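Local coordinates for protein ammonium transporter (Kuenenia stuttgartiensis, PDB 6EU6) that probably senses ammonium through a membrane-embedded domain of the ammonium transporter family and passes the signal to a histidine kinase, at residues I77-A82 against L147-Q152; A104-T109 against T168-I173; V132-P137 against F368-G373. One frame throughout, in Å; residues are numbered along the deposited sequence.

Contact 1: I77-A82 against L147-Q152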
loop_
_atom_site.group_PDB
_atom_site.type_symbol
_atom_site.label_atom_id
_atom_site.label_comp_id
_atom_site.label_asym_id
_atom_site.label_seq_id
_atom_site.Cartn_x
_atom_site.Cartn_y
_atom_site.Cartn_z
ATOM N N ILE A 77 3.406 -35.711 -1.363
ATOM C CA ILE A 77 2.796 -36.497 -2.474
ATOM C C ILE A 77 1.300 -36.399 -2.587
ATOM O O ILE A 77 0.679 -37.154 -3.323
ATOM C CB ILE A 77 3.232 -37.989 -2.425
ATOM C CG1 ILE A 77 2.640 -38.708 -1.190
ATOM C CG2 ILE A 77 4.751 -38.118 -2.475
ATOM C CD1 ILE A 77 3.028 -40.167 -1.052
ATOM N N ASP A 78 0.716 -35.442 -1.899
ATOM C CA ASP A 78 -0.669 -35.094 -2.137
ATOM C C ASP A 78 -0.848 -33.598 -1.923
ATOM O O ASP A 78 0.153 -32.892 -1.838
ATOM C CB ASP A 78 -1.584 -35.974 -1.285
ATOM C CG ASP A 78 -1.548 -35.674 0.167
ATOM O OD1 ASP A 78 -0.823 -34.780 0.666
ATOM O OD2 ASP A 78 -2.270 -36.419 0.857
ATOM N N LEU A 79 -2.102 -33.161 -1.902
ATOM C CA LEU A 79 -2.541 -31.763 -1.832
ATOM C C LEU A 79 -2.219 -30.998 -3.123
ATOM O O LEU A 79 -2.234 -29.745 -3.174
ATOM C CB LEU A 79 -1.937 -31.070 -0.648
ATOM C CG LEU A 79 -2.371 -31.588 0.715
ATOM C CD1 LEU A 79 -1.561 -31.002 1.840
ATOM C CD2 LEU A 79 -3.847 -31.287 0.908
ATOM N N PHE A 80 -2.002 -31.739 -4.193
ATOM C CA PHE A 80 -1.996 -31.135 -5.505
ATOM C C PHE A 80 -3.360 -30.501 -5.828
ATOM O O PHE A 80 -4.415 -31.089 -5.506
ATOM C CB PHE A 80 -1.577 -32.154 -6.567
ATOM C CG PHE A 80 -0.297 -32.818 -6.238
ATOM C CD1 PHE A 80 0.868 -32.054 -6.130
ATOM C CD2 PHE A 80 -0.242 -34.186 -5.978
ATOM C CE1 PHE A 80 2.062 -32.632 -5.819
ATOM C CE2 PHE A 80 0.959 -34.776 -5.644
ATOM C CZ PHE A 80 2.123 -34.011 -5.560
ATOM N N PHE A 81 -3.341 -29.292 -6.430
ATOM C CA PHE A 81 -4.566 -28.570 -6.774
ATOM C C PHE A 81 -5.394 -28.295 -5.527
ATOM O O PHE A 81 -6.639 -28.230 -5.580
ATOM C CB PHE A 81 -5.403 -29.331 -7.800
ATOM C CG PHE A 81 -4.653 -29.637 -9.059
ATOM C CD1 PHE A 81 -4.342 -28.618 -9.968
ATOM C CD2 PHE A 81 -4.240 -30.920 -9.338
ATOM C CE1 PHE A 81 -3.642 -28.882 -11.090
ATOM C CE2 PHE A 81 -3.544 -31.179 -10.465
ATOM C CZ PHE A 81 -3.260 -30.173 -11.352
ATOM N N ALA A 82 -4.688 -28.218 -4.402
ATOM C CA ALA A 82 -5.296 -28.041 -3.097
ATOM C C ALA A 82 -6.285 -29.172 -2.749
ATOM O O ALA A 82 -7.245 -28.939 -2.047
ATOM C CB ALA A 82 -5.992 -26.701 -3.032
ATOM N N LEU A 147 4.926 -28.773 8.680
ATOM C CA LEU A 147 4.125 -27.631 9.222
ATOM C C LEU A 147 2.618 -27.813 9.026
ATOM O O LEU A 147 1.834 -27.298 9.779
ATOM C CB LEU A 147 4.536 -26.331 8.512
ATOM C CG LEU A 147 4.240 -24.932 9.036
ATOM C CD1 LEU A 147 4.954 -24.684 10.348
ATOM C CD2 LEU A 147 4.749 -23.956 7.956
ATOM N N PHE A 148 2.206 -28.459 7.954
ATOM C CA PHE A 148 0.776 -28.483 7.626
ATOM C C PHE A 148 0.149 -29.882 7.843
ATOM O O PHE A 148 -0.915 -29.976 8.475
ATOM C CB PHE A 148 0.558 -28.062 6.155
ATOM C CG PHE A 148 -0.870 -27.874 5.798
ATOM C CD1 PHE A 148 -1.598 -26.784 6.298
ATOM C CD2 PHE A 148 -1.527 -28.816 5.036
ATOM C CE1 PHE A 148 -2.941 -26.627 5.958
ATOM C CE2 PHE A 148 -2.874 -28.662 4.694
ATOM C CZ PHE A 148 -3.576 -27.558 5.150
ATOM N N SER A 149 0.765 -30.918 7.264
ATOM C CA SER A 149 0.202 -32.285 7.183
ATOM C C SER A 149 0.545 -32.949 8.515
ATOM O O SER A 149 1.653 -32.736 9.072
ATOM C CB SER A 149 0.781 -33.086 6.008
ATOM O OG SER A 149 0.150 -32.758 4.776
ATOM N N PRO A 150 -0.399 -33.762 9.043
ATOM C CA PRO A 150 -0.247 -34.349 10.410
ATOM C C PRO A 150 0.920 -35.339 10.517
ATOM O O PRO A 150 1.160 -36.079 9.583
ATOM C CB PRO A 150 -1.583 -35.068 10.634
ATOM C CG PRO A 150 -2.056 -35.416 9.264
ATOM C CD PRO A 150 -1.581 -34.306 8.344
ATOM N N ASP A 151 1.686 -35.278 11.602
ATOM C CA ASP A 151 2.614 -36.358 11.967
ATOM C C ASP A 151 3.699 -36.650 10.973
ATOM O O ASP A 151 3.884 -37.818 10.640
ATOM C CB ASP A 151 1.843 -37.669 12.191
ATOM C CG ASP A 151 0.688 -37.520 13.165
ATOM O OD1 ASP A 151 0.941 -37.007 14.281
ATOM O OD2 ASP A 151 -0.460 -37.920 12.815
ATOM N N GLN A 152 4.436 -35.634 10.504
ATOM C CA GLN A 152 5.504 -35.875 9.516
ATOM C C GLN A 152 6.539 -34.802 9.634
ATOM O O GLN A 152 6.330 -33.821 10.339
ATOM C CB GLN A 152 4.952 -35.887 8.099
ATOM C CG GLN A 152 4.420 -34.532 7.632
ATOM C CD GLN A 152 3.924 -34.596 6.218
ATOM O OE1 GLN A 152 3.210 -35.536 5.841
ATOM N NE2 GLN A 152 4.313 -33.609 5.398
HETATM O O HOH W 1 -1.318 -34.579 3.446
#
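Leu79 reaches over to the Phe148-Ser149 corner with a single methyl, CD1, which touches both the Phe148 ring and the Ser149 hydroxyl oxygen. Its distance to Phe148 CD2 is 3.9 Å, and CE2 of the same ring is equally near. The methyl meets the ring at a slant, neither over its face nor at its edge. The same methyl, Leu79 CD1, lies 3.8 Å from Ser149 OG, a van der Waals contact with the hydroxyl oxygen. With CG anti to the backbone N (chi1 -172°), the ring of Phe148 extends toward Leu79. Beyond the two segments, the ring stacks with Phe96 and meets His88 at a shallow interplanar angle, while Leu79 also rests on Phe63 of helix 40-67.

A water runs alongside this apolar touch and joins the two polar side chains. It donates to Asp78 OD1 at 2.8 Å and to Ser149 OG at 2.7 Å, bridging oxygens that stand 4.7 Å apart. The hydroxyl of Ser149 is also bonded to Phe67 O, and Asp78 OD1 receives the backbone N-H of Lys69, so the bridge is tied to the C-terminal end of helix 40-67 through Ser149 and to the chain just beyond it through Asp78. The contact thus gathers two inter-helix loops, one after strand 75-76 and one after helix 121-144, at an edge of the helical bundle well away from its centre.

With a water proton and a main-chain N-H both directed at OD1, the Asp78 carboxylate is probably ionised, and the water lets the buried serine connect to that charge without direct contact.

Contact 2: A104-T109 against T168-I173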
loop_
_atom_site.group_PDB
_atom_site.type_symbol
_atom_site.label_atom_id
_atom_site.label_comp_id
_atom_site.label_asym_id
_atom_site.label_seq_id
_atom_site.Cartn_x
_atom_site.Cartn_y
_atom_site.Cartn_z
ATOM N N ALA A 104 5.975 -18.375 -2.131
ATOM C CA ALA A 104 6.533 -18.951 -3.329
ATOM C C ALA A 104 6.725 -17.858 -4.394
ATOM O O ALA A 104 7.742 -17.870 -5.077
ATOM C CB ALA A 104 5.661 -20.086 -3.906
ATOM N N SER A 105 5.759 -16.937 -4.532
ATOM C CA SER A 105 5.908 -15.875 -5.464
ATOM C C SER A 105 7.104 -14.975 -5.155
ATOM O O SER A 105 7.681 -14.362 -6.090
ATOM C CB SER A 105 4.633 -15.042 -5.509
ATOM O OG SER A 105 3.570 -15.883 -5.988
ATOM N N THR A 106 7.344 -14.772 -3.879
ATOM C CA THR A 106 8.554 -14.024 -3.406
ATOM C C THR A 106 9.851 -14.713 -3.867
ATOM O O THR A 106 10.745 -14.128 -4.422
ATOM C CB THR A 106 8.528 -13.839 -1.899
ATOM O OG1 THR A 106 7.271 -13.294 -1.515
ATOM C CG2 THR A 106 9.574 -12.901 -1.442
ATOM N N ALA A 107 9.925 -15.988 -3.601
ATOM C CA ALA A 107 11.117 -16.781 -3.972
ATOM C C ALA A 107 11.361 -16.693 -5.459
ATOM O O ALA A 107 12.458 -16.482 -5.910
ATOM C CB ALA A 107 10.913 -18.226 -3.542
ATOM N N ALA A 108 10.294 -16.729 -6.225
ATOM C CA ALA A 108 10.491 -16.814 -7.655
ATOM C C ALA A 108 10.824 -15.494 -8.310
ATOM O O ALA A 108 11.490 -15.450 -9.353
ATOM C CB ALA A 108 9.197 -17.369 -8.248
ATOM N N THR A 109 10.328 -14.387 -7.739
ATOM C CA THR A 109 10.463 -13.112 -8.390
ATOM C C THR A 109 11.862 -12.524 -8.218
ATOM O O THR A 109 12.259 -11.619 -8.992
ATOM C CB THR A 109 9.375 -12.116 -7.958
ATOM O OG1 THR A 109 9.359 -11.063 -8.896
ATOM C CG2 THR A 109 9.643 -11.507 -6.619
ATOM N N THR A 168 16.441 -18.712 4.292
ATOM C CA THR A 168 16.969 -19.707 3.400
ATOM C C THR A 168 15.863 -20.207 2.455
ATOM O O THR A 168 16.033 -20.193 1.243
ATOM C CB THR A 168 17.607 -20.899 4.194
ATOM O OG1 THR A 168 18.790 -20.437 4.878
ATOM C CG2 THR A 168 18.038 -21.942 3.255
ATOM N N VAL A 169 14.741 -20.596 3.002
ATOM C CA VAL A 169 13.707 -21.294 2.229
ATOM C C VAL A 169 13.179 -20.401 1.077
ATOM O O VAL A 169 12.993 -20.873 -0.053
ATOM C CB VAL A 169 12.576 -21.719 3.147
ATOM C CG1 VAL A 169 11.394 -22.341 2.343
ATOM C CG2 VAL A 169 13.074 -22.788 4.102
ATOM N N VAL A 170 12.974 -19.118 1.361
ATOM C CA VAL A 170 12.585 -18.152 0.347
ATOM C C VAL A 170 13.804 -17.458 -0.283
ATOM O O VAL A 170 14.024 -17.504 -1.484
ATOM C CB VAL A 170 11.569 -17.154 0.933
ATOM C CG1 VAL A 170 11.217 -16.054 -0.094
ATOM C CG2 VAL A 170 10.265 -17.917 1.286
ATOM N N HIS A 171 14.584 -16.750 0.526
ATOM C CA HIS A 171 15.464 -15.766 0.015
ATOM C C HIS A 171 16.737 -16.388 -0.546
ATOM O O HIS A 171 17.117 -16.127 -1.665
ATOM C CB HIS A 171 15.686 -14.762 1.150
ATOM C CG HIS A 171 14.451 -13.937 1.391
ATOM N ND1 HIS A 171 13.963 -13.042 0.469
ATOM C CD2 HIS A 171 13.616 -13.882 2.445
ATOM C CE1 HIS A 171 12.880 -12.470 0.943
ATOM N NE2 HIS A 171 12.621 -12.994 2.122
ATOM N N SER A 172 17.445 -17.196 0.234
ATOM C CA SER A 172 18.670 -17.846 -0.344
ATOM C C SER A 172 18.339 -18.747 -1.501
ATOM O O SER A 172 19.010 -18.716 -2.567
ATOM C CB SER A 172 19.503 -18.556 0.711
ATOM O OG SER A 172 20.006 -17.588 1.609
ATOM N N ILE A 173 17.278 -19.517 -1.365
ATOM C CA ILE A 173 16.880 -20.378 -2.475
ATOM C C ILE A 173 16.640 -19.597 -3.753
ATOM O O ILE A 173 17.147 -19.943 -4.820
ATOM C CB ILE A 173 15.620 -21.176 -2.075
ATOM C CG1 ILE A 173 16.025 -22.270 -1.060
ATOM C CG2 ILE A 173 14.935 -21.795 -3.304
ATOM C CD1 ILE A 173 16.724 -23.510 -1.667
#
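Val170 and Thr106 meet through the methyls that their first torsions turn outward: Val170 CG1 is anti to the backbone N (chi1 176°), and Thr106 CG2 takes the corresponding place because its chi1 of -51° keeps OG1 beside the backbone N. The two methyls, Thr106 CG2 and Val170 CG1, come within 3.8 Å. The threonine hydroxyl is bonded to Val102 O one turn earlier in its own helix, so the threonine offers this partner an apolar surface. Val170 CG1 also presses against the backbone of the facing helix, 3.7 Å from Ala107 N, and flanks the alanine methyl, with Ala107 CB 4.1 Å away. The small side chain lets the main chains come close: the CA atoms of Ala107 and Val170 are 4.8 Å apart, and Ala107 CB lies 3.8 Å from Val170 O.

The helices run nearly parallel, their local axes 15° apart and 8.2 Å at closest approach, in the core of the bundle that makes up an Amt protomer. Helix 167-185 is irregular here, with a wider pi-type turn in which Ile173 N bonds to Thr168 O. His171 follows Val170 directly and bonds through ND1 to ND1 of His326 on helix 322-340, an arrangement consistent with the twin-histidine pair that lines the pore of Amt proteins.

Val170 CG1 sits over the centre of one face of the His171 imidazole, 3.9 Å above its plane, and Thr106 CG2 approaches the same ring obliquely at CE1, 4.1 Å off. The histidine therefore has an aliphatic cover drawn from both helices. Val20 and Phe27 of helix 2-34 touch Thr106 from a third helix, and Tyr136 of helix 121-144 lies against Ala107.

Contact 3: V132-P137 against F368-G373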
loop_
_atom_site.group_PDB
_atom_site.type_symbol
_atom_site.label_atom_id
_atom_site.label_comp_id
_atom_site.label_asym_id
_atom_site.label_seq_id
_atom_site.Cartn_x
_atom_site.Cartn_y
_atom_site.Cartn_z
ATOM N N VAL A 132 9.302 -22.700 -9.009
ATOM C CA VAL A 132 8.121 -22.861 -8.241
ATOM C C VAL A 132 7.595 -24.333 -8.177
ATOM O O VAL A 132 6.954 -24.732 -7.186
ATOM C CB VAL A 132 7.013 -21.907 -8.716
ATOM C CG1 VAL A 132 5.761 -22.090 -7.867
ATOM C CG2 VAL A 132 7.441 -20.413 -8.518
ATOM N N ALA A 133 7.849 -25.089 -9.254
ATOM C CA ALA A 133 7.416 -26.500 -9.407
ATOM C C ALA A 133 8.369 -27.489 -8.755
ATOM O O ALA A 133 7.898 -28.478 -8.267
ATOM C CB ALA A 133 7.238 -26.857 -10.906
ATOM N N ILE A 134 9.662 -27.170 -8.689
ATOM C CA ILE A 134 10.749 -28.105 -8.301
ATOM C C ILE A 134 11.649 -27.608 -7.177
ATOM O O ILE A 134 11.580 -28.097 -6.041
ATOM C CB ILE A 134 11.571 -28.515 -9.551
ATOM C CG1 ILE A 134 10.648 -29.412 -10.409
ATOM C CG2 ILE A 134 12.776 -29.369 -9.156
ATOM C CD1 ILE A 134 10.894 -29.272 -11.829
ATOM N N ILE A 135 12.458 -26.622 -7.476
ATOM C CA ILE A 135 13.511 -26.185 -6.524
ATOM C C ILE A 135 12.901 -25.739 -5.211
ATOM O O ILE A 135 13.235 -26.274 -4.131
ATOM C CB ILE A 135 14.419 -25.085 -7.124
ATOM C CG1 ILE A 135 15.116 -25.612 -8.384
ATOM C CG2 ILE A 135 15.408 -24.551 -6.114
ATOM C CD1 ILE A 135 15.962 -24.571 -9.061
ATOM N N TYR A 136 11.990 -24.746 -5.290
ATOM C CA TYR A 136 11.463 -24.145 -4.034
ATOM C C TYR A 136 10.641 -25.111 -3.175
ATOM O O TYR A 136 10.888 -25.241 -1.951
ATOM C CB TYR A 136 10.681 -22.833 -4.368
ATOM C CG TYR A 136 10.005 -22.263 -3.207
ATOM C CD1 TYR A 136 10.711 -21.562 -2.262
ATOM C CD2 TYR A 136 8.651 -22.505 -2.991
ATOM C CE1 TYR A 136 10.089 -21.080 -1.132
ATOM C CE2 TYR A 136 7.993 -22.045 -1.838
ATOM C CZ TYR A 136 8.722 -21.296 -0.912
ATOM O OH TYR A 136 8.095 -20.768 0.220
ATOM N N PRO A 137 9.615 -25.736 -3.750
ATOM C CA PRO A 137 8.800 -26.534 -2.871
ATOM C C PRO A 137 9.487 -27.853 -2.328
ATOM O O PRO A 137 9.162 -28.291 -1.246
ATOM C CB PRO A 137 7.586 -26.916 -3.747
ATOM C CG PRO A 137 8.128 -26.926 -5.138
ATOM C CD PRO A 137 9.221 -25.849 -5.163
ATOM N N PHE A 368 22.214 -24.046 -1.137
ATOM C CA PHE A 368 23.086 -23.632 -2.223
ATOM C C PHE A 368 23.229 -24.726 -3.213
ATOM O O PHE A 368 23.073 -24.508 -4.399
ATOM C CB PHE A 368 24.461 -23.127 -1.690
ATOM C CG PHE A 368 25.370 -22.673 -2.758
ATOM C CD1 PHE A 368 25.335 -21.371 -3.206
ATOM C CD2 PHE A 368 26.224 -23.578 -3.398
ATOM C CE1 PHE A 368 26.141 -20.932 -4.238
ATOM C CE2 PHE A 368 27.040 -23.134 -4.432
ATOM C CZ PHE A 368 27.011 -21.817 -4.853
ATOM N N SER A 369 23.592 -25.917 -2.765
ATOM C CA SER A 369 23.904 -26.985 -3.731
ATOM C C SER A 369 22.699 -27.338 -4.568
ATOM O O SER A 369 22.825 -27.609 -5.785
ATOM C CB SER A 369 24.399 -28.263 -3.007
ATOM O OG SER A 369 25.556 -27.959 -2.213
ATOM N N TRP A 370 21.540 -27.432 -3.907
ATOM C CA TRP A 370 20.310 -27.744 -4.598
ATOM C C TRP A 370 19.890 -26.639 -5.614
ATOM O O TRP A 370 19.650 -26.929 -6.775
ATOM C CB TRP A 370 19.239 -27.953 -3.536
ATOM C CG TRP A 370 17.789 -28.243 -4.031
ATOM C CD1 TRP A 370 16.668 -27.400 -3.884
ATOM C CD2 TRP A 370 17.302 -29.440 -4.608
ATOM N NE1 TRP A 370 15.539 -28.030 -4.387
ATOM C CE2 TRP A 370 15.905 -29.263 -4.864
ATOM C CE3 TRP A 370 17.911 -30.630 -5.026
ATOM C CZ2 TRP A 370 15.115 -30.273 -5.433
ATOM C CZ3 TRP A 370 17.104 -31.639 -5.593
ATOM C CH2 TRP A 370 15.727 -31.443 -5.798
ATOM N N SER A 371 19.773 -25.379 -5.150
ATOM C CA SER A 371 19.238 -24.315 -5.963
ATOM C C SER A 371 20.240 -23.784 -6.973
ATOM O O SER A 371 19.919 -23.671 -8.158
ATOM C CB SER A 371 18.592 -23.182 -5.068
ATOM O OG SER A 371 18.104 -22.165 -5.915
ATOM N N PHE A 372 21.485 -23.524 -6.578
ATOM C CA PHE A 372 22.480 -23.163 -7.588
ATOM C C PHE A 372 22.729 -24.349 -8.538
ATOM O O PHE A 372 22.795 -24.177 -9.729
ATOM C CB PHE A 372 23.752 -22.745 -6.910
ATOM C CG PHE A 372 24.766 -22.242 -7.847
ATOM C CD1 PHE A 372 24.642 -20.966 -8.410
ATOM C CD2 PHE A 372 25.872 -23.042 -8.183
ATOM C CE1 PHE A 372 25.543 -20.519 -9.348
ATOM C CE2 PHE A 372 26.789 -22.587 -9.112
ATOM C CZ PHE A 372 26.641 -21.314 -9.672
ATOM N N GLY A 373 22.925 -25.557 -8.025
ATOM C CA GLY A 373 23.225 -26.673 -8.921
ATOM C C GLY A 373 22.113 -27.047 -9.892
ATOM O O GLY A 373 22.336 -27.203 -11.094
#
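Ile135, Trp370 and Ser371 contribute most of the buried surface where helix 121-144 runs antiparallel to helix 353-385, their local axes crossing at -156° with a closest approach of 9.9 Å. The two are an antiparallel pair of the Amt bundle, the first kinked at Pro137, whose N makes no bond to the turn before. The indole provides the polar link. Trp370 NE1 donates to Ile135 O over 2.9 Å, with an N-H...O angle of 156°; the oxygen lies in the plane of the ring, and the N-H falls on a lone pair of the carbonyl within the carbonyl plane. Trp370 swings its ring across to the other helix with CG anti to the backbone N (chi1 177°).

The isoleucine packs beside this bond. Its CG2 lies 3.8 Å from Trp370 CD1, and the same methyl is 3.6 Å from both Ser371 CB and Ser371 OG, so this branch touches two consecutive residues of the facing helix. The Ser371 hydroxyl is bonded to Ile173 O of helix 167-185. Phe177 of the same helix touches both Ile135 and Ser371, so three helices close round this point. Further along the indole, the Ile134 branch gives a looser contact, and Trp142, Ile138 and Phe139 also lie against Trp370.

A leucine in place of Trp370 lacks the indole N-H, and Ile135 O would probably lose its bond to the other helix while a gap opened beside the isoleucine.

A side-chain donor meeting a main-chain acceptor ties the helices together at one defined point, and the apolar surface of Ile135 packs alongside that bond.

The three contacts alternate along the chain: 77-82, 104-109 and 132-137 come first, then 147-152, 168-173 and 368-373 in matching order. Contact 1 lies between loops, its centre 20 Å from that of contact 2 and 19 Å from that of contact 3, and it touches neither. Contacts 2 and 3 have centres 10 Å apart and do touch: helices 93-114 and 121-144 follow each other in the chain, and Ala108 CB meets Val132 CG2 at 3.5 Å. They join helices 93-114, 167-185, 121-144 and 353-385 into one packed region, buried at contact 2 and partly exposed at contact 3, while contact 1 joins two loops at the bundle's edge, all within the ammonium transporter family sequence.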